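Local coordinates for actin-related protein 8 (PDB 4FO0), which binds ATP through an actin fold, hydrolyses it only weakly, does not polymerize, and serves as a proposed core subunit of the INO80 chromatin-remodelling complex, at residues 84-89 and 353-358; 483-488 and 522-527; 575-578 and 584-587. All coordinates share one frame; numbering follows the deposited sequence.

Interaction 1 of 3, residues 84-89 and 353-358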
ATOM      1  N   GLN A  84       3.941 -18.678 -18.909  1.00 40.77           N
ATOM      2  CA  GLN A  84       3.299 -18.768 -20.210  1.00 34.27           C
ATOM      3  C   GLN A  84       3.106 -17.385 -20.812  1.00 36.89           C
ATOM      4  O   GLN A  84       3.300 -17.177 -22.014  1.00 30.68           O
ATOM      5  CB  GLN A  84       1.957 -19.486 -20.092  1.00 41.65           C
ATOM      6  CG  GLN A  84       1.170 -19.490 -21.391  1.00 41.08           C
ATOM      7  CD  GLN A  84      -0.242 -19.991 -21.220  1.00 51.83           C
ATOM      8  OE1 GLN A  84      -0.516 -20.871 -20.403  1.00 52.63           O
ATOM      9  NE2 GLN A  84      -1.154 -19.423 -21.991  1.00 46.35           N
ATOM     10  N   ALA A  85       2.719 -16.447 -19.955  1.00 34.50           N
ATOM     11  CA  ALA A  85       2.547 -15.057 -20.337  1.00 28.85           C
ATOM     12  C   ALA A  85       3.870 -14.408 -20.701  1.00 38.35           C
ATOM     13  O   ALA A  85       3.917 -13.511 -21.534  1.00 47.34           O
ATOM     14  CB  ALA A  85       1.882 -14.286 -19.203  1.00 35.10           C
ATOM     15  N   ILE A  86       4.947 -14.840 -20.056  1.00 41.38           N
ATOM     16  CA  ILE A  86       6.254 -14.251 -20.310  1.00 42.37           C
ATOM     17  C   ILE A  86       6.751 -14.660 -21.696  1.00 39.68           C
ATOM     18  O   ILE A  86       7.126 -13.820 -22.522  1.00 41.84           O
ATOM     19  CB  ILE A  86       7.273 -14.678 -19.243  1.00 33.34           C
ATOM     20  CG1 ILE A  86       6.969 -13.997 -17.909  1.00 41.88           C
ATOM     21  CG2 ILE A  86       8.683 -14.348 -19.679  1.00 27.29           C
ATOM     22  CD1 ILE A  86       7.891 -14.454 -16.770  1.00 31.38           C
ATOM     23  N   TRP A  87       6.748 -15.967 -21.922  1.00 33.15           N
ATOM     24  CA  TRP A  87       7.077 -16.574 -23.203  1.00 45.30           C
ATOM     25  C   TRP A  87       6.242 -16.012 -24.346  1.00 44.46           C
ATOM     26  O   TRP A  87       6.755 -15.702 -25.413  1.00 38.79           O
ATOM     27  CB  TRP A  87       6.814 -18.076 -23.116  1.00 35.02           C
ATOM     28  CG  TRP A  87       7.232 -18.830 -24.330  1.00 49.90           C
ATOM     29  CD1 TRP A  87       6.421 -19.460 -25.223  1.00 48.24           C
ATOM     30  CD2 TRP A  87       8.576 -19.037 -24.790  1.00 52.03           C
ATOM     31  NE1 TRP A  87       7.173 -20.051 -26.205  1.00 51.91           N
ATOM     32  CE2 TRP A  87       8.500 -19.810 -25.960  1.00 45.86           C
ATOM     33  CE3 TRP A  87       9.834 -18.648 -24.318  1.00 50.96           C
ATOM     34  CZ2 TRP A  87       9.637 -20.195 -26.675  1.00 41.75           C
ATOM     35  CZ3 TRP A  87      10.960 -19.040 -25.021  1.00 51.49           C
ATOM     36  CH2 TRP A  87      10.854 -19.802 -26.189  1.00 53.68           C
ATOM     37  N   SER A  88       4.940 -15.914 -24.109  1.00 45.09           N
ATOM     38  CA  SER A  88       4.002 -15.461 -25.113  1.00 46.23           C
ATOM     39  C   SER A  88       4.325 -14.061 -25.648  1.00 35.89           C
ATOM     40  O   SER A  88       3.990 -13.734 -26.777  1.00 53.79           O
ATOM     41  CB  SER A  88       2.581 -15.516 -24.552  1.00 32.47           C
ATOM     42  OG  SER A  88       1.971 -14.239 -24.613  1.00 66.46           O
ATOM     43  N   LYS A  89       4.982 -13.243 -24.837  1.00 39.45           N
ATOM     44  CA  LYS A  89       5.276 -11.864 -25.209  1.00 38.96           C
ATOM     45  C   LYS A  89       6.673 -11.760 -25.797  1.00 47.97           C
ATOM     46  O   LYS A  89       7.658 -12.067 -25.136  1.00 48.26           O
ATOM     47  CB  LYS A  89       5.149 -10.957 -23.988  1.00 36.96           C
ATOM     48  CG  LYS A  89       5.517  -9.502 -24.219  1.00 37.53           C
ATOM     49  CD  LYS A  89       5.119  -8.662 -22.999  1.00 37.17           C
ATOM     50  CE  LYS A  89       5.400  -7.181 -23.225  1.00 43.59           C
ATOM     51  NZ  LYS A  89       4.804  -6.314 -22.185  1.00 52.23           N
ATOM     52  N   GLU A 353      13.230 -14.679 -11.976  1.00 44.81           N
ATOM     53  CA  GLU A 353      12.618 -14.296 -10.717  1.00 39.57           C
ATOM     54  C   GLU A 353      12.348 -12.768 -10.631  1.00 31.60           C
ATOM     55  O   GLU A 353      11.325 -12.337 -10.106  1.00 33.19           O
ATOM     56  CB  GLU A 353      13.491 -14.785  -9.570  1.00 32.65           C
ATOM     57  CG  GLU A 353      14.950 -14.933  -9.960  1.00 51.39           C
ATOM     58  CD  GLU A 353      15.294 -16.289 -10.557  1.00 54.33           C
ATOM     59  OE1 GLU A 353      16.126 -16.323 -11.485  1.00 62.95           O
ATOM     60  OE2 GLU A 353      14.763 -17.323 -10.087  1.00 63.70           O
ATOM     61  N   LYS A 354      13.243 -11.954 -11.174  1.00 24.48           N
ATOM     62  CA  LYS A 354      13.057 -10.502 -11.121  1.00 29.46           C
ATOM     63  C   LYS A 354      11.821 -10.036 -11.859  1.00 35.23           C
ATOM     64  O   LYS A 354      11.298  -8.965 -11.561  1.00 36.73           O
ATOM     65  CB  LYS A 354      14.279  -9.758 -11.667  1.00 30.00           C
ATOM     66  CG  LYS A 354      15.536  -9.917 -10.831  1.00 30.16           C
ATOM     67  CD  LYS A 354      16.683  -9.162 -11.451  1.00 39.82           C
ATOM     68  CE  LYS A 354      17.160  -9.833 -12.718  1.00 39.51           C
ATOM     69  NZ  LYS A 354      18.151  -8.954 -13.373  1.00 49.29           N
ATOM     70  N   LEU A 355      11.374 -10.831 -12.833  1.00 29.65           N
ATOM     71  CA  LEU A 355      10.193 -10.506 -13.636  1.00 30.49           C
ATOM     72  C   LEU A 355       8.973 -11.342 -13.248  1.00 26.84           C
ATOM     73  O   LEU A 355       7.862 -10.856 -13.244  1.00 27.54           O
ATOM     74  CB  LEU A 355      10.488 -10.686 -15.121  1.00 37.26           C
ATOM     75  CG  LEU A 355       9.317 -10.548 -16.098  1.00 33.22           C
ATOM     76  CD1 LEU A 355       8.798  -9.107 -16.176  1.00 23.69           C
ATOM     77  CD2 LEU A 355       9.782 -11.005 -17.453  1.00 25.92           C
ATOM     78  N   GLN A 356       9.197 -12.603 -12.909  1.00 34.65           N
ATOM     79  CA  GLN A 356       8.124 -13.467 -12.452  1.00 29.83           C
ATOM     80  C   GLN A 356       7.350 -12.882 -11.272  1.00 36.89           C
ATOM     81  O   GLN A 356       6.119 -12.833 -11.293  1.00 37.95           O
ATOM     82  CB  GLN A 356       8.679 -14.836 -12.074  1.00 29.36           C
ATOM     83  CG  GLN A 356       9.246 -15.609 -13.250  1.00 39.81           C
ATOM     84  CD  GLN A 356      10.004 -16.835 -12.799  1.00 36.37           C
ATOM     85  OE1 GLN A 356      10.937 -16.739 -12.004  1.00 60.21           O
ATOM     86  NE2 GLN A 356       9.589 -17.994 -13.271  1.00 51.63           N
ATOM     87  N   ALA A 357       8.071 -12.444 -10.244  1.00 35.66           N
ATOM     88  CA  ALA A 357       7.442 -12.032  -8.996  1.00 22.23           C
ATOM     89  C   ALA A 357       6.427 -10.884  -9.156  1.00 36.98           C
ATOM     90  O   ALA A 357       5.305 -10.975  -8.674  1.00 32.08           O
ATOM     91  CB  ALA A 357       8.501 -11.677  -7.979  1.00 29.11           C
ATOM     92  N   PRO A 358       6.831  -9.792  -9.817  1.00 30.95           N
ATOM     93  CA  PRO A 358       5.915  -8.661 -10.034  1.00 25.28           C
ATOM     94  C   PRO A 358       4.712  -9.081 -10.860  1.00 39.77           C
ATOM     95  O   PRO A 358       3.621  -8.551 -10.673  1.00 34.69           O
ATOM     96  CB  PRO A 358       6.756  -7.664 -10.845  1.00 24.92           C
ATOM     97  CG  PRO A 358       8.164  -8.059 -10.599  1.00 40.57           C
ATOM     98  CD  PRO A 358       8.194  -9.528 -10.303  1.00 22.17           C
TER
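Within the actin fold of this protein, the C-terminal end of helix 71-88 packs against the short helix 353-359 through a small buried contact in which I86 meets L355 and Q356. The two backbones stay well apart, 8.1 Å between I86 CA and Q356 CA. A beta-branched aliphatic residue suits this buried apolar spot, and I86 reaches across with its CG1-CD1 arm: CG1 stands anti to the carbonyl carbon (chi1 -71°) and CD1 continues the zigzag (chi2 176°), which carries the methyl to the opposite helix. There I86 and L355 meet tip to tip, I86 CD1 lying 4.0 Å from L355 CD2. L355 CD2 also lies 4.1 Å from I86 CG1, so one leucine methyl touches both atoms at the end of the isoleucine arm.

Q356 takes part with its aliphatic portion, crossing I86 at about a right angle. A glutamine suits this place because its methylenes can join the apolar patch while its amide remains available for a hydrogen bond; here NE2 is bonded to D83 OD1, one turn before I86 on helix 71-88. That bond links the same two helices beside the apolar patch. Around the patch, M359 packs on A85 and I86, and R97 touches I86, while L290 of helix 280-293 lies against Q356. Between I86 and Q356, the approach is made by I86 CD1 to Q356 CG, at 3.9 Å.

Interaction 2 of 3, residues 483-488 and 522-527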
ATOM      1  N   ALA A 483      -9.317  -7.365 -13.277  1.00 37.45           N
ATOM      2  CA  ALA A 483     -10.076  -6.521 -12.365  1.00 36.31           C
ATOM      3  C   ALA A 483     -10.350  -5.154 -12.978  1.00 42.31           C
ATOM      4  O   ALA A 483     -11.463  -4.635 -12.902  1.00 43.29           O
ATOM      5  CB  ALA A 483      -9.327  -6.349 -11.083  1.00 33.05           C
ATOM      6  N   ILE A 484      -9.329  -4.558 -13.575  1.00 36.22           N
ATOM      7  CA  ILE A 484      -9.520  -3.279 -14.230  1.00 35.86           C
ATOM      8  C   ILE A 484     -10.603  -3.387 -15.286  1.00 44.62           C
ATOM      9  O   ILE A 484     -11.518  -2.574 -15.323  1.00 41.79           O
ATOM     10  CB  ILE A 484      -8.234  -2.787 -14.878  1.00 46.11           C
ATOM     11  CG1 ILE A 484      -7.244  -2.389 -13.783  1.00 29.66           C
ATOM     12  CG2 ILE A 484      -8.529  -1.614 -15.852  1.00 27.04           C
ATOM     13  CD1 ILE A 484      -5.857  -2.154 -14.291  1.00 35.37           C
ATOM     14  N   LEU A 485     -10.488  -4.398 -16.141  1.00 47.82           N
ATOM     15  CA  LEU A 485     -11.450  -4.627 -17.208  1.00 45.67           C
ATOM     16  C   LEU A 485     -12.846  -4.854 -16.634  1.00 47.34           C
ATOM     17  O   LEU A 485     -13.802  -4.164 -16.979  1.00 53.01           O
ATOM     18  CB  LEU A 485     -11.017  -5.822 -18.052  1.00 33.15           C
ATOM     19  CG  LEU A 485      -9.788  -5.546 -18.919  1.00 46.38           C
ATOM     20  CD1 LEU A 485      -9.423  -6.750 -19.761  1.00 41.92           C
ATOM     21  CD2 LEU A 485     -10.001  -4.326 -19.789  1.00 36.85           C
ATOM     22  N   HIS A 486     -12.949  -5.821 -15.739  1.00 45.80           N
ATOM     23  CA  HIS A 486     -14.217  -6.125 -15.104  1.00 48.89           C
ATOM     24  C   HIS A 486     -14.884  -4.888 -14.507  1.00 42.84           C
ATOM     25  O   HIS A 486     -16.084  -4.689 -14.648  1.00 49.56           O
ATOM     26  CB  HIS A 486     -14.018  -7.171 -14.020  1.00 31.19           C
ATOM     27  CG  HIS A 486     -15.265  -7.480 -13.264  1.00 55.33           C
ATOM     28  ND1 HIS A 486     -15.695  -6.716 -12.201  1.00 52.15           N
ATOM     29  CD2 HIS A 486     -16.188  -8.458 -13.425  1.00 56.68           C
ATOM     30  CE1 HIS A 486     -16.823  -7.218 -11.729  1.00 53.59           C
ATOM     31  NE2 HIS A 486     -17.143  -8.276 -12.454  1.00 73.26           N
ATOM     32  N   SER A 487     -14.097  -4.068 -13.832  1.00 46.39           N
ATOM     33  CA  SER A 487     -14.590  -2.848 -13.211  1.00 39.59           C
ATOM     34  C   SER A 487     -15.187  -1.893 -14.253  1.00 44.76           C
ATOM     35  O   SER A 487     -16.295  -1.395 -14.094  1.00 44.05           O
ATOM     36  CB  SER A 487     -13.432  -2.175 -12.459  1.00 34.86           C
ATOM     37  OG  SER A 487     -13.730  -0.841 -12.081  1.00 43.47           O
ATOM     38  N   ILE A 488     -14.442  -1.641 -15.318  1.00 40.51           N
ATOM     39  CA  ILE A 488     -14.874  -0.737 -16.370  1.00 45.27           C
ATOM     40  C   ILE A 488     -16.118  -1.279 -17.050  1.00 59.22           C
ATOM     41  O   ILE A 488     -16.998  -0.527 -17.469  1.00 59.89           O
ATOM     42  CB  ILE A 488     -13.756  -0.555 -17.416  1.00 45.49           C
ATOM     43  CG1 ILE A 488     -12.546   0.124 -16.760  1.00 35.61           C
ATOM     44  CG2 ILE A 488     -14.260   0.236 -18.612  1.00 39.60           C
ATOM     45  CD1 ILE A 488     -11.377   0.367 -17.678  1.00 39.16           C
ATOM     46  N   HIS A 522      -0.006  -2.546 -22.378  1.00 37.43           N
ATOM     47  CA  HIS A 522       0.032  -3.608 -23.368  1.00 38.81           C
ATOM     48  C   HIS A 522      -1.023  -4.677 -23.105  1.00 48.17           C
ATOM     49  O   HIS A 522      -1.712  -5.095 -24.028  1.00 54.28           O
ATOM     50  CB  HIS A 522       1.429  -4.220 -23.415  1.00 48.62           C
ATOM     51  CG  HIS A 522       1.520  -5.485 -24.213  1.00 76.80           C
ATOM     52  ND1 HIS A 522       2.158  -5.549 -25.434  1.00 71.64           N
ATOM     53  CD2 HIS A 522       1.071  -6.738 -23.954  1.00 69.41           C
ATOM     54  CE1 HIS A 522       2.098  -6.787 -25.894  1.00 66.75           C
ATOM     55  NE2 HIS A 522       1.445  -7.528 -25.014  1.00 76.69           N
ATOM     56  N   ARG A 523      -1.158  -5.112 -21.851  1.00 47.42           N
ATOM     57  CA  ARG A 523      -2.122  -6.161 -21.521  1.00 43.63           C
ATOM     58  C   ARG A 523      -3.513  -5.636 -21.734  1.00 58.20           C
ATOM     59  O   ARG A 523      -4.379  -6.350 -22.238  1.00 56.57           O
ATOM     60  CB  ARG A 523      -2.029  -6.602 -20.065  1.00 46.46           C
ATOM     61  CG  ARG A 523      -0.648  -6.872 -19.574  1.00 58.04           C
ATOM     62  CD  ARG A 523      -0.380  -8.344 -19.499  1.00 63.00           C
ATOM     63  NE  ARG A 523      -1.338  -9.078 -18.668  1.00 46.18           N
ATOM     64  CZ  ARG A 523      -1.278 -10.403 -18.521  1.00 59.77           C
ATOM     65  NH1 ARG A 523      -0.312 -11.078 -19.142  1.00 52.30           N
ATOM     66  NH2 ARG A 523      -2.162 -11.060 -17.772  1.00 48.26           N
ATOM     67  N   ILE A 524      -3.743  -4.393 -21.322  1.00 49.87           N
ATOM     68  CA  ILE A 524      -5.082  -3.833 -21.451  1.00 49.18           C
ATOM     69  C   ILE A 524      -5.545  -3.834 -22.910  1.00 45.50           C
ATOM     70  O   ILE A 524      -6.642  -4.297 -23.202  1.00 45.17           O
ATOM     71  CB  ILE A 524      -5.211  -2.447 -20.800  1.00 48.35           C
ATOM     72  CG1 ILE A 524      -5.001  -2.567 -19.289  1.00 52.51           C
ATOM     73  CG2 ILE A 524      -6.582  -1.847 -21.077  1.00 36.97           C
ATOM     74  CD1 ILE A 524      -5.837  -3.670 -18.636  1.00 41.97           C
ATOM     75  N   LEU A 525      -4.696  -3.361 -23.821  1.00 44.01           N
ATOM     76  CA  LEU A 525      -5.014  -3.396 -25.247  1.00 48.52           C
ATOM     77  C   LEU A 525      -5.460  -4.773 -25.693  1.00 57.26           C
ATOM     78  O   LEU A 525      -6.552  -4.940 -26.240  1.00 69.67           O
ATOM     79  CB  LEU A 525      -3.809  -3.003 -26.079  1.00 53.39           C
ATOM     80  CG  LEU A 525      -3.547  -1.512 -26.177  1.00 62.77           C
ATOM     81  CD1 LEU A 525      -2.716  -1.230 -27.418  1.00 64.25           C
ATOM     82  CD2 LEU A 525      -4.865  -0.790 -26.227  1.00 52.70           C
ATOM     83  N   ASN A 526      -4.603  -5.760 -25.467  1.00 53.59           N
ATOM     84  CA  ASN A 526      -4.876  -7.118 -25.926  1.00 58.62           C
ATOM     85  C   ASN A 526      -6.087  -7.754 -25.267  1.00 53.38           C
ATOM     86  O   ASN A 526      -6.826  -8.496 -25.914  1.00 71.30           O
ATOM     87  CB  ASN A 526      -3.652  -8.014 -25.732  1.00 60.17           C
ATOM     88  CG  ASN A 526      -2.416  -7.462 -26.419  1.00 88.84           C
ATOM     89  OD1 ASN A 526      -2.507  -6.736 -27.420  1.00 76.02           O
ATOM     90  ND2 ASN A 526      -1.247  -7.798 -25.880  1.00 86.42           N
ATOM     91  N   LYS A 527      -6.287  -7.457 -23.985  1.00 52.91           N
ATOM     92  CA  LYS A 527      -7.331  -8.098 -23.183  1.00 46.96           C
ATOM     93  C   LYS A 527      -8.688  -7.404 -23.287  1.00 51.92           C
ATOM     94  O   LYS A 527      -9.721  -8.034 -23.085  1.00 49.09           O
ATOM     95  CB  LYS A 527      -6.920  -8.153 -21.707  1.00 58.73           C
ATOM     96  CG  LYS A 527      -6.338  -9.469 -21.235  1.00 62.17           C
ATOM     97  CD  LYS A 527      -4.992  -9.730 -21.856  1.00 70.22           C
ATOM     98  CE  LYS A 527      -4.395 -11.030 -21.343  1.00 65.76           C
ATOM     99  NZ  LYS A 527      -2.992 -11.186 -21.831  1.00 72.58           N
TER
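L485 meets K527 and I524 where helix 480-489 packs against the C-terminal end of helix 516-527, a helix pair of the actin fold. The segment axes approach to 10.9 Å and cross at -53°, a wide spacing that long side chains must bridge.

The tight part is at L485, whose CG lies anti to the carbonyl carbon (chi1 -71°). From there L485 CD1 reaches 3.5 Å from K527 CB and 3.6 Å from K527 O, the leucine crossing the lysine at about a right angle. The inner part is looser: L485 CD2 and I484 CG2 both approach the same terminal methyl, I524 CD1, each at 4.4 Å.

K527 marks the solvent side. A lysine fits here because its first methylene can pack on leucine while the chain bends at chi2 (68°) and takes the ammonium away from helix 480-489. K527 NZ lies over the centre of the R523 guanidinium, 3.7 Å above its plane, a meeting of like charges that the salt bridge from R523 to D481 probably helps to offset. That bridge is a second tie between the helices. On the sheet side, I484 rests on C249 and V251 of strand 247-253, S487 and I488 face strand 258-264, and Y501 of helix 494-502 flanks L485.

Interaction 3 of 3, residues 575-578 and 584-587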
ATOM      1  N   ARG A 575     -19.596  19.805  17.681  1.00 56.52           N
ATOM      2  CA  ARG A 575     -20.865  19.815  18.390  1.00 61.03           C
ATOM      3  C   ARG A 575     -21.977  19.130  17.611  1.00 53.68           C
ATOM      4  O   ARG A 575     -22.804  18.430  18.193  1.00 67.57           O
ATOM      5  CB  ARG A 575     -21.270  21.218  18.840  1.00 80.95           C
ATOM      6  CG  ARG A 575     -22.086  21.192  20.135  1.00 96.10           C
ATOM      7  CD  ARG A 575     -22.203  22.566  20.766  1.00110.53           C
ATOM      8  NE  ARG A 575     -22.926  23.502  19.908  1.00137.43           N
ATOM      9  CZ  ARG A 575     -23.979  24.213  20.296  1.00137.74           C
ATOM     10  NH1 ARG A 575     -24.439  24.102  21.537  1.00142.14           N
ATOM     11  NH2 ARG A 575     -24.571  25.041  19.445  1.00115.05           N
ATOM     12  N   GLU A 576     -21.983  19.306  16.295  1.00 50.26           N
ATOM     13  CA  GLU A 576     -22.924  18.559  15.463  1.00 62.67           C
ATOM     14  C   GLU A 576     -22.703  17.056  15.639  1.00 63.57           C
ATOM     15  O   GLU A 576     -23.645  16.262  15.609  1.00 60.44           O
ATOM     16  CB  GLU A 576     -22.779  18.944  13.994  1.00 37.72           C
ATOM     17  CG  GLU A 576     -22.678  20.449  13.759  1.00 62.53           C
ATOM     18  CD  GLU A 576     -22.249  20.801  12.336  1.00 72.35           C
ATOM     19  OE1 GLU A 576     -22.725  21.826  11.804  1.00 78.21           O
ATOM     20  OE2 GLU A 576     -21.432  20.061  11.746  1.00 63.70           O
ATOM     21  N   TRP A 577     -21.454  16.664  15.834  1.00 64.26           N
ATOM     22  CA  TRP A 577     -21.145  15.271  16.030  1.00 54.73           C
ATOM     23  C   TRP A 577     -21.600  14.794  17.373  1.00 60.53           C
ATOM     24  O   TRP A 577     -22.328  13.793  17.479  1.00 50.39           O
ATOM     25  CB  TRP A 577     -19.659  15.015  15.871  1.00 45.54           C
ATOM     26  CG  TRP A 577     -19.336  13.553  15.960  1.00 39.29           C
ATOM     27  CD1 TRP A 577     -18.777  12.872  17.027  1.00 41.70           C
ATOM     28  CD2 TRP A 577     -19.582  12.530  14.945  1.00 49.71           C
ATOM     29  NE1 TRP A 577     -18.656  11.543  16.746  1.00 41.44           N
ATOM     30  CE2 TRP A 577     -19.118  11.271  15.513  1.00 48.82           C
ATOM     31  CE3 TRP A 577     -20.110  12.534  13.668  1.00 37.50           C
ATOM     32  CZ2 TRP A 577     -19.189  10.086  14.816  1.00 44.21           C
ATOM     33  CZ3 TRP A 577     -20.177  11.331  12.975  1.00 46.58           C
ATOM     34  CH2 TRP A 577     -19.728  10.136  13.538  1.00 48.05           C
ATOM     35  N   GLN A 578     -21.176  15.491  18.417  1.00 51.89           N
ATOM     36  CA  GLN A 578     -21.559  15.141  19.773  1.00 45.72           C
ATOM     37  C   GLN A 578     -23.063  14.972  19.867  1.00 50.34           C
ATOM     38  O   GLN A 578     -23.560  14.134  20.609  1.00 61.08           O
ATOM     39  CB  GLN A 578     -21.104  16.228  20.739  1.00 61.58           C
ATOM     40  CG  GLN A 578     -21.141  15.818  22.196  1.00 65.41           C
ATOM     41  CD  GLN A 578     -20.217  16.659  23.051  1.00105.69           C
ATOM     42  OE1 GLN A 578     -19.691  17.674  22.602  1.00 92.13           O
ATOM     43  NE2 GLN A 578     -20.015  16.237  24.292  1.00107.12           N
ATOM     44  N   MET A 584     -24.649  12.828  10.804  1.00 48.42           N
ATOM     45  CA  MET A 584     -23.944  13.856  10.050  1.00 53.86           C
ATOM     46  C   MET A 584     -23.378  13.297   8.763  1.00 56.74           C
ATOM     47  O   MET A 584     -23.480  13.912   7.704  1.00 61.97           O
ATOM     48  CB  MET A 584     -22.826  14.458  10.889  1.00 54.43           C
ATOM     49  CG  MET A 584     -23.294  14.969  12.241  1.00 67.92           C
ATOM     50  SD  MET A 584     -24.328  16.437  12.081  1.00 74.50           S
ATOM     51  CE  MET A 584     -24.626  16.487  10.314  1.00 66.80           C
ATOM     52  N   LEU A 585     -22.791  12.114   8.863  1.00 58.56           N
ATOM     53  CA  LEU A 585     -22.228  11.437   7.705  1.00 53.41           C
ATOM     54  C   LEU A 585     -23.311  11.115   6.688  1.00 59.45           C
ATOM     55  O   LEU A 585     -23.134  11.349   5.493  1.00 62.77           O
ATOM     56  CB  LEU A 585     -21.483  10.175   8.146  1.00 54.11           C
ATOM     57  CG  LEU A 585     -20.295  10.530   9.047  1.00 55.85           C
ATOM     58  CD1 LEU A 585     -19.833   9.355   9.873  1.00 47.85           C
ATOM     59  CD2 LEU A 585     -19.143  11.095   8.225  1.00 31.84           C
ATOM     60  N   ARG A 586     -24.437  10.587   7.157  1.00 55.31           N
ATOM     61  CA  ARG A 586     -25.545  10.313   6.251  1.00 67.08           C
ATOM     62  C   ARG A 586     -26.003  11.582   5.545  1.00 72.85           C
ATOM     63  O   ARG A 586     -26.240  11.577   4.337  1.00 73.36           O
ATOM     64  CB  ARG A 586     -26.709   9.634   6.974  1.00 63.06           C
ATOM     65  CG  ARG A 586     -26.524   8.130   7.078  1.00 89.56           C
ATOM     66  CD  ARG A 586     -27.768   7.430   7.564  1.00 78.41           C
ATOM     67  NE  ARG A 586     -28.119   7.822   8.926  1.00 89.89           N
ATOM     68  CZ  ARG A 586     -27.635   7.246  10.024  1.00 92.03           C
ATOM     69  NH1 ARG A 586     -28.026   7.677  11.218  1.00 80.71           N
ATOM     70  NH2 ARG A 586     -26.764   6.243   9.931  1.00 74.57           N
ATOM     71  N   GLU A 587     -26.112  12.674   6.292  1.00 67.07           N
ATOM     72  CA  GLU A 587     -26.552  13.932   5.706  1.00 64.02           C
ATOM     73  C   GLU A 587     -25.492  14.541   4.805  1.00 52.47           C
ATOM     74  O   GLU A 587     -25.772  14.916   3.673  1.00 74.32           O
ATOM     75  CB  GLU A 587     -26.917  14.948   6.790  1.00 69.22           C
ATOM     76  CG  GLU A 587     -28.193  14.641   7.564  1.00 79.02           C
ATOM     77  CD  GLU A 587     -28.402  15.598   8.732  1.00 95.88           C
ATOM     78  OE1 GLU A 587     -27.797  16.695   8.722  1.00 92.68           O
ATOM     79  OE2 GLU A 587     -29.160  15.252   9.665  1.00 82.70           O
TER
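Near the C terminus, two short consecutive helices of the actin fold, 574-580 and 583-588, are joined by a tight connection and pack on each other, with E576 and W577 facing M584 and L585. Only a few residues separate the helices, and W577 CA comes within 6.8 Å of M584 CA.

M584 carries the contact with the first helix. Its CG points anti to the carbonyl carbon, and the turn at chi2 (-70°) brings SD back against that helix. M584 SD lies 3.5 Å from E576 CB, and both SD and CG of M584 come to 3.6 Å from E576 O. The flexible, unbranched methionine suits this uneven surface of backbone and methylene. E576 offers it the CB methylene and its backbone carbonyl; beyond these the glutamate runs on extended (chi2 168°) to a carboxylate that forms a salt bridge with R588 and accepts a bond from the backbone N of Y573.

With CG anti to the backbone N (chi1 -175°), W577 lays its indole beside helix 211-225, where NE1 is hydrogen-bonded to N219. Such a large ring can serve both neighbours at once. L585 approaches the six-membered ring at its edge, close to the ring plane, with L585 CD1 3.7 Å from both W577 CZ3 and W577 CH2.

In the fold
Following the chain from the N terminus, interaction 1 closes first, joining helix 71-88 to helix 353-359 across 263 intervening residues that hold much of the sheet structure. Interaction 2 opens only after the unmodelled 380-470 region and closes a loop of 33 residues; interaction 3 follows with a turn of five. The three loops are in series, none crossing or enclosing another. In space, interactions 1 and 2 are neighbours, their centres about 18 Å apart, and they touch where A85 packs on R523 and K89 on H522, so helix 516-527 joins both. Interaction 3 stands apart, its centre about 51 Å from that of interaction 1, across the chain's centre, where it ties the C-terminal helices together.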